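Local coordinates for hypothetical protein PH1789 (Pyrococcus horikoshii, PDB 1WR2), which is of unknown function but belongs to the ATP-grasp superfamily, with two antiparallel sheets flanked by helices, at residues 84-87 with 88-91. Residues are numbered along the deposited sequence; the frame is centred on the assembly and turned at random.
Sequences EEEL and KKKW
Glu86 and Lys89, three residues apart on one helix, meet in an approximate salt bridge in which OE2 of Glu86 lies 3.1 Å from NZ of Lys89; taken as a hydrogen bond it is weak. The lysine reaches back across the backbone of Glu86 rather than running out from the helix. With chi1 at 77° its CG sits between its own backbone N and carbonyl carbon, its CD passes 3.7 Å from CA of Glu86, and a final bend at chi4 (-53°) turns the ammonium toward the glutamate side chain. That bend brings NZ of Lys89 to a modelled 2.9 Å from CG of Glu86, tighter than such atoms normally approach, so the exact placement of the lysine tip is doubtful. The other carboxylate oxygen, OE1, is bound to the backbone N of Lys82, and OD1 of Asn83 accepts from N of Glu86, so the glutamate is tied to the residues leading into the helix.

One turn apart, Glu84 and Lys88 give the looser i to i+4 version of such pairing. The lysine chain is fully extended and runs back toward the start of the helix, bringing CE 3.8 Å from CG of Glu84, yet OE2 of Glu84 and NZ of Lys88 make only a long salt bridge. The ammonium of Lys90, by contrast, pairs with Glu93 farther along.

Beneath these pairs, the alpha-helical backbone bonds set the spacing: N of Lys90 to O of Glu86 is 2.9 Å, with an N-H...O angle of 157°, and N of Trp91 donates to O of Leu87 over the same length but in a more bent bond. This is the first part of helix 84-101, and its faces differ. Charged ends lie at the surface, while Leu87 is buried against Leu45 and Ala52 of helix 45-55, Tyr57, and Ile81 of strand 77-81. Trp91 rests on Ala48, and Glu86 and Lys90 also touch Ile81, joining the helix to helix 45-55 and to an outermost strand of the four-stranded sheet.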
loop_
_atom_site.group_PDB
_atom_site.type_symbol
_atom_site.label_atom_id
_atom_site.label_comp_id
_atom_site.label_asym_id
_atom_site.label_seq_id
_atom_site.Cartn_x
_atom_site.Cartn_y
_atom_site.Cartn_z
ATOM N N GLU A 84 15.007 21.164 1.269
ATOM C CA GLU A 84 13.887 22.053 1.540
ATOM C C GLU A 84 13.412 22.896 0.354
ATOM O O GLU A 84 12.212 23.103 0.184
ATOM C CB GLU A 84 14.247 22.954 2.723
ATOM C CG GLU A 84 13.132 23.871 3.181
ATOM C CD GLU A 84 13.417 24.497 4.536
ATOM O OE1 GLU A 84 13.518 23.739 5.531
ATOM O OE2 GLU A 84 13.539 25.742 4.601
ATOM N N GLU A 85 14.342 23.385 -0.462
ATOM C CA GLU A 85 13.980 24.200 -1.622
ATOM C C GLU A 85 13.221 23.354 -2.635
ATOM O O GLU A 85 12.213 23.787 -3.194
ATOM C CB GLU A 85 15.232 24.783 -2.289
ATOM C CG GLU A 85 16.059 25.722 -1.407
ATOM C CD GLU A 85 16.666 25.026 -0.196
ATOM O OE1 GLU A 85 17.320 23.977 -0.379
ATOM O OE2 GLU A 85 16.495 25.530 0.938
ATOM N N GLU A 86 13.715 22.146 -2.869
ATOM C CA GLU A 86 13.084 21.230 -3.805
ATOM C C GLU A 86 11.719 20.755 -3.298
ATOM O O GLU A 86 10.803 20.527 -4.085
ATOM C CB GLU A 86 14.011 20.036 -4.063
ATOM C CG GLU A 86 13.329 18.831 -4.691
ATOM C CD GLU A 86 14.304 17.888 -5.377
ATOM O OE1 GLU A 86 15.363 17.573 -4.784
ATOM O OE2 GLU A 86 13.996 17.456 -6.513
ATOM N N LEU A 87 11.584 20.611 -1.981
ATOM C CA LEU A 87 10.319 20.176 -1.394
ATOM C C LEU A 87 9.270 21.266 -1.597
ATOM O O LEU A 87 8.110 20.972 -1.870
ATOM C CB LEU A 87 10.498 19.874 0.108
ATOM C CG LEU A 87 9.365 19.133 0.836
ATOM C CD1 LEU A 87 9.900 18.476 2.108
ATOM C CD2 LEU A 87 8.249 20.098 1.166
ATOM N N LYS A 88 9.685 22.527 -1.477
ATOM C CA LYS A 88 8.772 23.655 -1.651
ATOM C C LYS A 88 8.249 23.736 -3.077
ATOM O O LYS A 88 7.095 24.103 -3.300
ATOM C CB LYS A 88 9.467 24.976 -1.302
ATOM C CG LYS A 88 9.848 25.127 0.160
ATOM C CD LYS A 88 10.569 26.451 0.408
ATOM C CE LYS A 88 10.864 26.667 1.892
ATOM N NZ LYS A 88 11.653 27.915 2.131
ATOM N N LYS A 89 9.098 23.394 -4.043
ATOM C CA LYS A 89 8.699 23.448 -5.443
ATOM C C LYS A 89 7.870 22.225 -5.845
ATOM O O LYS A 89 6.930 22.338 -6.629
ATOM C CB LYS A 89 9.938 23.590 -6.341
ATOM C CG LYS A 89 10.755 22.318 -6.563
ATOM C CD LYS A 89 12.137 22.658 -7.133
ATOM C CE LYS A 89 12.737 21.512 -7.943
ATOM N NZ LYS A 89 12.772 20.225 -7.204
ATOM N N LYS A 90 8.211 21.057 -5.305
ATOM C CA LYS A 90 7.458 19.843 -5.618
ATOM C C LYS A 90 6.092 19.886 -4.948
ATOM O O LYS A 90 5.135 19.273 -5.419
ATOM C CB LYS A 90 8.237 18.607 -5.176
ATOM C CG LYS A 90 9.459 18.350 -6.035
ATOM C CD LYS A 90 9.058 18.236 -7.495
ATOM C CE LYS A 90 10.274 18.207 -8.412
ATOM N NZ LYS A 90 9.865 18.036 -9.832
ATOM N N TRP A 91 6.005 20.624 -3.847
ATOM C CA TRP A 91 4.748 20.780 -3.142
ATOM C C TRP A 91 3.812 21.570 -4.061
ATOM O O TRP A 91 2.626 21.260 -4.176
ATOM C CB TRP A 91 4.968 21.528 -1.825
ATOM C CG TRP A 91 3.691 21.924 -1.142
ATOM C CD1 TRP A 91 2.848 22.944 -1.495
ATOM C CD2 TRP A 91 3.083 21.273 -0.024
ATOM N NE1 TRP A 91 1.755 22.963 -0.664
ATOM C CE2 TRP A 91 1.874 21.947 0.247
ATOM C CE3 TRP A 91 3.442 20.179 0.776
ATOM C CZ2 TRP A 91 1.020 21.565 1.283
ATOM C CZ3 TRP A 91 2.590 19.800 1.809
ATOM C CH2 TRP A 91 1.394 20.492 2.050
#